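Local coordinates for protein type II 3-hydroxyacyl-CoA dehydrogenase (Thermus thermophilus, PDB 1UAY) that probably catalyses the NAD-dependent oxidation of 3-hydroxyacyl-CoA in fatty acid beta-oxidation, at residues E2-G10 and E64-A74; V176-L186 and L207-L216. One frame throughout, in Å; residues are numbered along the deposited sequence. Where two conformers were deposited one is given.

In the fold
Both contacts reach the same seven-stranded parallel sheet, and they follow in series along the chain, contact 1 closing before contact 2 opens; their centres lie about 18 Å apart. Contact 1 pairs two central strands, 4-8 and 67-72. Contact 2 lies further across, where strand 171-178 and the loop after it meet helix 210-222 and its lead-in. That helix connects them: V71 and A73 of contact 1 pack against Y213 of contact 2, with V71 CG1 3.5 Å from Y213 OH. Contact 1 touches the bound adenosine directly, whereas contact 2 touches a second subunit, and Y213 packs between the two contacts.

Contact 1 of 2, residues E2-G10 and E64-A74; sequences ERSALVTGG and EAPLFAVVSAA. With ADN (adenosine), chain C.
In T8, a chi1 of 72° puts OG1 between the backbone N and the carbonyl carbon, and there it accepts two backbone bonds from just beyond strand 67-72: A73 N is 3.0 Å from T8 OG1 and A74 N 3.2 Å from it, both bonds bent. A water also bridges T8 OG1 and S72 OG. S4 has a similar rotamer (63°), from which its OG donates to A65 O over 2.7 Å, approaching well above the carbonyl plane, close to where helix 51-64 ends. Between these hydroxyls the parallel strands are joined through the backbone: L6 N reaches A69 O at 2.8 Å, and V71 N reaches L6 O at 2.8 Å, each donor nearly in line with the C=O it meets. A beta bulge interrupts the pairing, since S4 pairs with L67 but A5 with A69; F68 is the extra residue, and its CB points toward 2-10. In the R3 conformer considered here, one of two deposited, the guanidinium lies flat over a face of the F68 ring, CZ of R3 3.8 Å from the F68 centroid and the planes 22° apart, a cation-pi stack. V7 and V71 run side by side on one sheet face, V71 meeting helix 210-222; T8 and V70 on the other face touch V108 of helix 91-116. O5' of adenosine donates to A73 O over 2.8 Å, and G9, with positive phi in the type II turn V7-G10, packs CA against ribose C4'. A first strand running into a glycine-rich turn, with the fourth ending next to the ribose, is characteristic of the Rossmann fold, consistent with adenosine marking where that half of NAD would bind.

Contact 2 of 2, residues V176-L186 and L207-L216; sequences VAPGLFDTPLL and LGRPEEYAAL
F181 lays one face of its ring over the backbone of G208, whose CA sits 3.7 Å from the F181 centroid and 20° off the ring normal, a CH-pi contact. The CB of F181 points away from 207-216, but with CG anti to the carbonyl carbon (chi1 -75°) the ring swings back, and its CE2 edge meets R209 O at 3.2 Å, in the ring plane. Beside this overlap G208 N donates to L180 O over 2.8 Å, almost straight (175°) and in the carbonyl plane, and a water that accepts from D182 N and donates to G208 O makes a second bridge. L186 and L207 meet tip to tip, L186 CD2 3.6 Å from L207 CD1. At the other end of the contact V176 CG1 lies 3.9 Å from Y213 CE2 and equally close to L216 CD2, packing strand 171-178 against helix 210-222; the hydroxyl of Y213 is bonded to T133. The helix start is held by R209 N, which donates to E212 OE1 over 2.8 Å. M225 of the second subunit packs on F181. The chemistry thus joins the loops by a backbone bond, a water and apolar leucine contacts, and strand to helix by apolar contacts, while R209 and E212 find salt-bridge partners outside the two segments, E124 of the second subunit and R206 respectively.

Contact 1 of 2, residues E2-G10 and E64-A74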
loop_
_atom_site.group_PDB
_atom_site.type_symbol
_atom_site.label_atom_id
_atom_site.label_comp_id
_atom_site.label_asym_id
_atom_site.label_seq_id
_atom_site.Cartn_x
_atom_site.Cartn_y
_atom_site.Cartn_z
ATOM N N GLU A 2 31.748 -12.341 17.961
ATOM C CA GLU A 2 30.760 -12.556 19.007
ATOM C C GLU A 2 29.515 -13.252 18.464
ATOM O O GLU A 2 28.895 -14.074 19.125
ATOM C CB GLU A 2 30.368 -11.197 19.610
ATOM C CG GLU A 2 29.495 -11.359 20.848
ATOM C CD GLU A 2 28.387 -10.323 20.858
ATOM O OE1 GLU A 2 28.391 -9.447 20.011
ATOM O OE2 GLU A 2 27.524 -10.396 21.733
ATOM N N ARG A 3 29.135 -12.894 17.242
ATOM C CA ARG A 3 27.946 -13.456 16.610
ATOM C C ARG A 3 28.252 -13.902 15.192
ATOM O O ARG A 3 29.180 -13.400 14.563
ATOM C CB ARG A 3 26.832 -12.409 16.528
ATOM C CG ARG A 3 26.493 -11.663 17.804
ATOM C CD ARG A 3 25.620 -10.463 17.448
ATOM N NE ARG A 3 25.070 -9.774 18.610
ATOM C CZ ARG A 3 24.344 -8.663 18.535
ATOM N NH1 ARG A 3 24.086 -8.118 17.354
ATOM N NH2 ARG A 3 23.867 -8.101 19.638
ATOM N N SER A 4 27.456 -14.841 14.693
ATOM C CA SER A 4 27.615 -15.310 13.331
ATOM C C SER A 4 26.462 -14.764 12.493
ATOM O O SER A 4 25.455 -14.285 13.023
ATOM C CB SER A 4 27.636 -16.845 13.275
ATOM O OG SER A 4 26.414 -17.419 13.713
ATOM N N ALA A 5 26.631 -14.813 11.180
ATOM C CA ALA A 5 25.608 -14.350 10.259
ATOM C C ALA A 5 25.554 -15.323 9.097
ATOM O O ALA A 5 26.562 -15.940 8.747
ATOM C CB ALA A 5 25.942 -12.955 9.754
ATOM N N LEU A 6 24.367 -15.472 8.522
ATOM C CA LEU A 6 24.164 -16.342 7.373
ATOM C C LEU A 6 23.598 -15.480 6.255
ATOM O O LEU A 6 22.569 -14.828 6.429
ATOM C CB LEU A 6 23.172 -17.461 7.701
ATOM C CG LEU A 6 22.730 -18.310 6.501
ATOM C CD1 LEU A 6 23.924 -19.060 5.926
ATOM C CD2 LEU A 6 21.646 -19.282 6.932
ATOM N N VAL A 7 24.281 -15.458 5.118
ATOM C CA VAL A 7 23.823 -14.674 3.979
ATOM C C VAL A 7 23.642 -15.593 2.781
ATOM O O VAL A 7 24.610 -16.183 2.297
ATOM C CB VAL A 7 24.840 -13.573 3.594
ATOM C CG1 VAL A 7 24.320 -12.784 2.402
ATOM C CG2 VAL A 7 25.089 -12.650 4.778
ATOM N N THR A 8 22.406 -15.733 2.311
ATOM C CA THR A 8 22.166 -16.569 1.145
ATOM C C THR A 8 22.353 -15.669 -0.072
ATOM O O THR A 8 22.043 -14.477 -0.024
ATOM C CB THR A 8 20.745 -17.203 1.142
ATOM O OG1 THR A 8 19.758 -16.204 0.865
ATOM C CG2 THR A 8 20.454 -17.855 2.487
ATOM N N GLY A 9 22.882 -16.238 -1.150
ATOM C CA GLY A 9 23.136 -15.466 -2.355
ATOM C C GLY A 9 24.390 -14.619 -2.206
ATOM O O GLY A 9 24.618 -13.680 -2.973
ATOM N N GLY A 10 25.217 -14.971 -1.225
ATOM C CA GLY A 10 26.430 -14.217 -0.951
ATOM C C GLY A 10 27.585 -14.313 -1.927
ATOM O O GLY A 10 28.616 -13.680 -1.707
ATOM N N GLU A 64 30.471 -21.327 14.429
ATOM C CA GLU A 64 31.362 -20.172 14.541
ATOM C C GLU A 64 31.034 -19.292 15.745
ATOM O O GLU A 64 31.934 -18.814 16.442
ATOM C CB GLU A 64 31.295 -19.322 13.269
ATOM C CG GLU A 64 31.833 -20.005 12.024
ATOM C CD GLU A 64 33.307 -20.343 12.136
ATOM O OE1 GLU A 64 34.104 -19.430 12.434
ATOM O OE2 GLU A 64 33.666 -21.517 11.921
ATOM N N ALA A 65 29.742 -19.080 15.980
ATOM C CA ALA A 65 29.253 -18.250 17.079
ATOM C C ALA A 65 27.725 -18.236 17.006
ATOM O O ALA A 65 27.144 -18.662 16.009
ATOM C CB ALA A 65 29.800 -16.830 16.948
ATOM N N PRO A 66 27.052 -17.753 18.062
ATOM C CA PRO A 66 25.586 -17.723 18.029
ATOM C C PRO A 66 25.073 -16.952 16.811
ATOM O O PRO A 66 25.505 -15.828 16.546
ATOM C CB PRO A 66 25.227 -17.050 19.352
ATOM C CG PRO A 66 26.356 -17.471 20.252
ATOM C CD PRO A 66 27.560 -17.287 19.365
ATOM N N LEU A 67 24.158 -17.572 16.074
ATOM C CA LEU A 67 23.592 -16.971 14.867
ATOM C C LEU A 67 22.634 -15.832 15.192
ATOM O O LEU A 67 21.596 -16.046 15.814
ATOM C CB LEU A 67 22.863 -18.034 14.043
ATOM C CG LEU A 67 22.188 -17.562 12.753
ATOM C CD1 LEU A 67 23.224 -16.943 11.818
ATOM C CD2 LEU A 67 21.496 -18.740 12.081
ATOM N N PHE A 68 22.981 -14.628 14.748
ATOM C CA PHE A 68 22.167 -13.449 15.011
ATOM C C PHE A 68 21.552 -12.839 13.755
ATOM O O PHE A 68 20.359 -12.533 13.729
ATOM C CB PHE A 68 23.013 -12.384 15.719
ATOM C CG PHE A 68 22.234 -11.164 16.130
ATOM C CD1 PHE A 68 21.585 -11.120 17.356
ATOM C CD2 PHE A 68 22.133 -10.068 15.279
ATOM C CE1 PHE A 68 20.843 -10.002 17.734
ATOM C CE2 PHE A 68 21.392 -8.944 15.645
ATOM C CZ PHE A 68 20.746 -8.912 16.875
ATOM N N ALA A 69 22.361 -12.661 12.714
ATOM C CA ALA A 69 21.886 -12.043 11.482
ATOM C C ALA A 69 21.713 -13.020 10.339
ATOM O O ALA A 69 22.626 -13.775 10.006
ATOM C CB ALA A 69 22.841 -10.930 11.061
ATOM N N VAL A 70 20.528 -13.000 9.739
ATOM C CA VAL A 70 20.225 -13.857 8.606
ATOM C C VAL A 70 19.740 -12.946 7.491
ATOM O O VAL A 70 18.803 -12.165 7.676
ATOM C CB VAL A 70 19.118 -14.879 8.942
ATOM C CG1 VAL A 70 18.833 -15.754 7.730
ATOM C CG2 VAL A 70 19.539 -15.730 10.128
ATOM N N VAL A 71 20.397 -13.030 6.341
ATOM C CA VAL A 71 20.028 -12.214 5.194
ATOM C C VAL A 71 19.734 -13.108 3.999
ATOM O O VAL A 71 20.629 -13.801 3.501
ATOM C CB VAL A 71 21.171 -11.248 4.807
ATOM C CG1 VAL A 71 20.739 -10.371 3.640
ATOM C CG2 VAL A 71 21.567 -10.396 6.004
ATOM N N SER A 72 18.478 -13.117 3.555
ATOM C CA SER A 72 18.090 -13.909 2.388
ATOM C C SER A 72 18.204 -13.026 1.159
ATOM O O SER A 72 17.378 -12.136 0.942
ATOM C CB SER A 72 16.650 -14.419 2.512
ATOM O OG SER A 72 16.609 -15.720 3.073
ATOM N N ALA A 73 19.234 -13.263 0.358
ATOM C CA ALA A 73 19.441 -12.471 -0.844
ATOM C C ALA A 73 19.597 -13.349 -2.076
ATOM O O ALA A 73 19.970 -12.867 -3.144
ATOM C CB ALA A 73 20.663 -11.578 -0.674
ATOM N N ALA A 74 19.317 -14.638 -1.928
ATOM C CA ALA A 74 19.412 -15.563 -3.048
ATOM C C ALA A 74 18.139 -15.435 -3.861
ATOM O O ALA A 74 17.044 -15.337 -3.306
ATOM C CB ALA A 74 19.560 -16.992 -2.547
HETATM O "O5'" ADN C . 20.847 -13.485 -5.728
HETATM C "C5'" ADN C . 21.910 -13.843 -6.615
HETATM C "C4'" ADN C . 22.760 -14.882 -5.846
HETATM O "O4'" ADN C . 21.724 -15.913 -5.743
HETATM C "C3'" ADN C . 23.725 -15.471 -6.890
HETATM O "O3'" ADN C . 25.025 -15.377 -6.263
HETATM C "C2'" ADN C . 23.324 -16.944 -7.123
HETATM O "O2'" ADN C . 24.386 -17.879 -7.303
HETATM C "C1'" ADN C . 22.365 -17.152 -5.941
HETATM N N9 ADN C . 21.364 -18.227 -6.062
HETATM C C8 ADN C . 20.407 -18.379 -7.099
HETATM N N7 ADN C . 19.612 -19.405 -6.966
HETATM C C5 ADN C . 20.035 -19.989 -5.769
HETATM C C6 ADN C . 19.596 -21.156 -5.006
HETATM N N6 ADN C . 18.591 -21.938 -5.405
HETATM N N1 ADN C . 20.266 -21.458 -3.816
HETATM C C2 ADN C . 21.307 -20.674 -3.380
HETATM N N3 ADN C . 21.800 -19.553 -4.013
HETATM C C4 ADN C . 21.121 -19.274 -5.198
HETATM O O HOH W 1 17.228 -17.206 0.680
HETATM O O HOH W 2 22.684 -11.732 -3.942
#

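Contact 2 of 2, residues V176-L186 and L207-L216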
loop_
_atom_site.group_PDB
_atom_site.type_symbol
_atom_site.label_atom_id
_atom_site.label_comp_id
_atom_site.label_asym_id
_atom_site.label_seq_id
_atom_site.Cartn_x
_atom_site.Cartn_y
_atom_site.Cartn_z
ATOM N N VAL A 176 13.635 -5.951 2.659
ATOM C CA VAL A 176 14.154 -4.844 1.869
ATOM C C VAL A 176 13.646 -5.095 0.455
ATOM O O VAL A 176 13.754 -6.212 -0.048
ATOM C CB VAL A 176 15.698 -4.833 1.830
ATOM C CG1 VAL A 176 16.188 -3.770 0.852
ATOM C CG2 VAL A 176 16.248 -4.563 3.215
ATOM N N ALA A 177 13.068 -4.074 -0.171
ATOM C CA ALA A 177 12.568 -4.201 -1.541
ATOM C C ALA A 177 13.423 -3.316 -2.444
ATOM O O ALA A 177 13.148 -2.124 -2.612
ATOM C CB ALA A 177 11.101 -3.775 -1.617
ATOM N N PRO A 178 14.486 -3.888 -3.030
ATOM C CA PRO A 178 15.357 -3.107 -3.905
ATOM C C PRO A 178 14.704 -2.692 -5.211
ATOM O O PRO A 178 13.820 -3.377 -5.732
ATOM C CB PRO A 178 16.533 -4.048 -4.172
ATOM C CG PRO A 178 16.496 -5.020 -3.024
ATOM C CD PRO A 178 15.021 -5.245 -2.838
ATOM N N GLY A 179 15.160 -1.555 -5.721
ATOM C CA GLY A 179 14.702 -1.068 -7.003
ATOM C C GLY A 179 15.667 -1.666 -8.011
ATOM O O GLY A 179 15.951 -2.862 -7.960
ATOM N N LEU A 180 16.208 -0.844 -8.901
ATOM C CA LEU A 180 17.124 -1.351 -9.915
ATOM C C LEU A 180 18.582 -1.402 -9.467
ATOM O O LEU A 180 19.225 -0.369 -9.270
ATOM C CB LEU A 180 17.017 -0.506 -11.185
ATOM C CG LEU A 180 17.487 -1.170 -12.481
ATOM C CD1 LEU A 180 16.593 -2.361 -12.800
ATOM C CD2 LEU A 180 17.439 -0.162 -13.617
ATOM N N PHE A 181 19.086 -2.623 -9.301
ATOM C CA PHE A 181 20.470 -2.877 -8.911
ATOM C C PHE A 181 20.993 -3.928 -9.886
ATOM O O PHE A 181 20.258 -4.404 -10.748
ATOM C CB PHE A 181 20.567 -3.469 -7.497
ATOM C CG PHE A 181 20.346 -2.482 -6.386
ATOM C CD1 PHE A 181 19.074 -2.000 -6.099
ATOM C CD2 PHE A 181 21.413 -2.071 -5.592
ATOM C CE1 PHE A 181 18.868 -1.126 -5.030
ATOM C CE2 PHE A 181 21.219 -1.197 -4.523
ATOM C CZ PHE A 181 19.943 -0.725 -4.241
ATOM N N ASP A 182 22.259 -4.297 -9.738
ATOM C CA ASP A 182 22.856 -5.318 -10.588
ATOM C C ASP A 182 22.453 -6.671 -10.003
ATOM O O ASP A 182 23.213 -7.289 -9.260
ATOM C CB ASP A 182 24.377 -5.176 -10.579
ATOM C CG ASP A 182 25.059 -6.174 -11.487
ATOM O OD1 ASP A 182 26.286 -6.355 -11.345
ATOM O OD2 ASP A 182 24.372 -6.773 -12.344
ATOM N N THR A 183 21.248 -7.120 -10.341
ATOM C CA THR A 183 20.715 -8.381 -9.838
ATOM C C THR A 183 20.178 -9.240 -10.980
ATOM O O THR A 183 20.175 -8.814 -12.134
ATOM C CB THR A 183 19.565 -8.119 -8.851
ATOM O OG1 THR A 183 18.465 -7.528 -9.555
ATOM C CG2 THR A 183 20.016 -7.174 -7.746
ATOM N N PRO A 184 19.717 -10.467 -10.674
ATOM C CA PRO A 184 19.181 -11.344 -11.720
ATOM C C PRO A 184 18.107 -10.659 -12.564
ATOM O O PRO A 184 17.945 -10.965 -13.744
ATOM C CB PRO A 184 18.631 -12.522 -10.925
ATOM C CG PRO A 184 19.609 -12.630 -9.801
ATOM C CD PRO A 184 19.791 -11.182 -9.384
ATOM N N LEU A 185 17.374 -9.732 -11.953
ATOM C CA LEU A 185 16.324 -9.004 -12.658
ATOM C C LEU A 185 16.924 -8.269 -13.853
ATOM O O LEU A 185 16.466 -8.421 -14.986
ATOM C CB LEU A 185 15.649 -8.000 -11.713
ATOM C CG LEU A 185 14.505 -7.119 -12.237
ATOM C CD1 LEU A 185 13.839 -6.419 -11.064
ATOM C CD2 LEU A 185 15.026 -6.095 -13.236
ATOM N N LEU A 186 17.952 -7.470 -13.585
ATOM C CA LEU A 186 18.626 -6.694 -14.620
ATOM C C LEU A 186 19.438 -7.584 -15.556
ATOM O O LEU A 186 19.443 -7.389 -16.772
ATOM C CB LEU A 186 19.554 -5.663 -13.972
ATOM C CG LEU A 186 20.299 -4.707 -14.908
ATOM C CD1 LEU A 186 19.309 -3.741 -15.545
ATOM C CD2 LEU A 186 21.355 -3.941 -14.124
ATOM N N LEU A 207 21.920 2.904 -11.426
ATOM C CA LEU A 207 21.651 1.628 -10.783
ATOM C C LEU A 207 22.128 1.784 -9.346
ATOM O O LEU A 207 23.083 2.515 -9.080
ATOM C CB LEU A 207 22.451 0.508 -11.450
ATOM C CG LEU A 207 22.103 0.146 -12.892
ATOM C CD1 LEU A 207 23.081 -0.904 -13.402
ATOM C CD2 LEU A 207 20.679 -0.370 -12.956
ATOM N N GLY A 208 21.460 1.115 -8.415
ATOM C CA GLY A 208 21.887 1.196 -7.035
ATOM C C GLY A 208 23.206 0.461 -6.887
ATOM O O GLY A 208 23.516 -0.435 -7.673
ATOM N N ARG A 209 23.988 0.851 -5.888
ATOM C CA ARG A 209 25.271 0.220 -5.620
ATOM C C ARG A 209 25.026 -0.863 -4.580
ATOM O O ARG A 209 24.270 -0.657 -3.631
ATOM C CB ARG A 209 26.256 1.256 -5.077
ATOM C CG ARG A 209 26.548 2.382 -6.056
ATOM C CD ARG A 209 27.179 3.576 -5.367
ATOM N NE ARG A 209 27.493 4.629 -6.326
ATOM C CZ ARG A 209 27.897 5.850 -5.992
ATOM N NH1 ARG A 209 28.038 6.178 -4.715
ATOM N NH2 ARG A 209 28.160 6.741 -6.937
ATOM N N PRO A 210 25.651 -2.039 -4.746
ATOM C CA PRO A 210 25.454 -3.124 -3.777
ATOM C C PRO A 210 25.706 -2.674 -2.336
ATOM O O PRO A 210 25.020 -3.110 -1.410
ATOM C CB PRO A 210 26.454 -4.178 -4.239
ATOM C CG PRO A 210 26.496 -3.965 -5.727
ATOM C CD PRO A 210 26.553 -2.461 -5.832
ATOM N N GLU A 211 26.686 -1.794 -2.156
ATOM C CA GLU A 211 27.030 -1.285 -0.833
ATOM C C GLU A 211 25.885 -0.507 -0.183
ATOM O O GLU A 211 25.802 -0.434 1.045
ATOM C CB GLU A 211 28.283 -0.404 -0.915
ATOM C CG GLU A 211 29.525 -1.145 -1.400
ATOM C CD GLU A 211 29.744 -1.034 -2.900
ATOM O OE1 GLU A 211 28.757 -1.027 -3.661
ATOM O OE2 GLU A 211 30.919 -0.964 -3.322
ATOM N N GLU A 212 25.009 0.075 -0.999
ATOM C CA GLU A 212 23.874 0.831 -0.474
ATOM C C GLU A 212 22.834 -0.131 0.099
ATOM O O GLU A 212 22.160 0.183 1.082
ATOM C CB GLU A 212 23.296 1.728 -1.577
ATOM C CG GLU A 212 24.313 2.800 -1.996
ATOM C CD GLU A 212 23.896 3.635 -3.195
ATOM O OE1 GLU A 212 23.452 3.058 -4.206
ATOM O OE2 GLU A 212 24.041 4.876 -3.137
ATOM N N TYR A 213 22.714 -1.307 -0.504
ATOM C CA TYR A 213 21.801 -2.320 0.004
ATOM C C TYR A 213 22.398 -2.841 1.313
ATOM O O TYR A 213 21.696 -2.990 2.310
ATOM C CB TYR A 213 21.659 -3.459 -1.014
ATOM C CG TYR A 213 21.102 -4.750 -0.450
ATOM C CD1 TYR A 213 21.952 -5.755 0.013
ATOM C CD2 TYR A 213 19.729 -4.973 -0.391
ATOM C CE1 TYR A 213 21.448 -6.952 0.517
ATOM C CE2 TYR A 213 19.214 -6.171 0.113
ATOM C CZ TYR A 213 20.083 -7.154 0.564
ATOM O OH TYR A 213 19.589 -8.340 1.056
ATOM N N ALA A 214 23.704 -3.096 1.316
ATOM C CA ALA A 214 24.370 -3.594 2.513
ATOM C C ALA A 214 24.240 -2.619 3.679
ATOM O O ALA A 214 24.038 -3.032 4.819
ATOM C CB ALA A 214 25.843 -3.858 2.225
ATOM N N ALA A 215 24.361 -1.326 3.395
ATOM C CA ALA A 215 24.256 -0.310 4.437
ATOM C C ALA A 215 22.881 -0.341 5.104
ATOM O O ALA A 215 22.771 -0.204 6.326
ATOM C CB ALA A 215 24.527 1.075 3.852
ATOM N N LEU A 216 21.830 -0.513 4.307
ATOM C CA LEU A 216 20.485 -0.570 4.868
ATOM C C LEU A 216 20.325 -1.830 5.718
ATOM O O LEU A 216 19.745 -1.786 6.807
ATOM C CB LEU A 216 19.429 -0.551 3.760
ATOM C CG LEU A 216 17.981 -0.711 4.239
ATOM C CD1 LEU A 216 17.624 0.385 5.235
ATOM C CD2 LEU A 216 17.045 -0.671 3.040
HETATM O O HOH W 3 24.234 -2.916 -8.243
#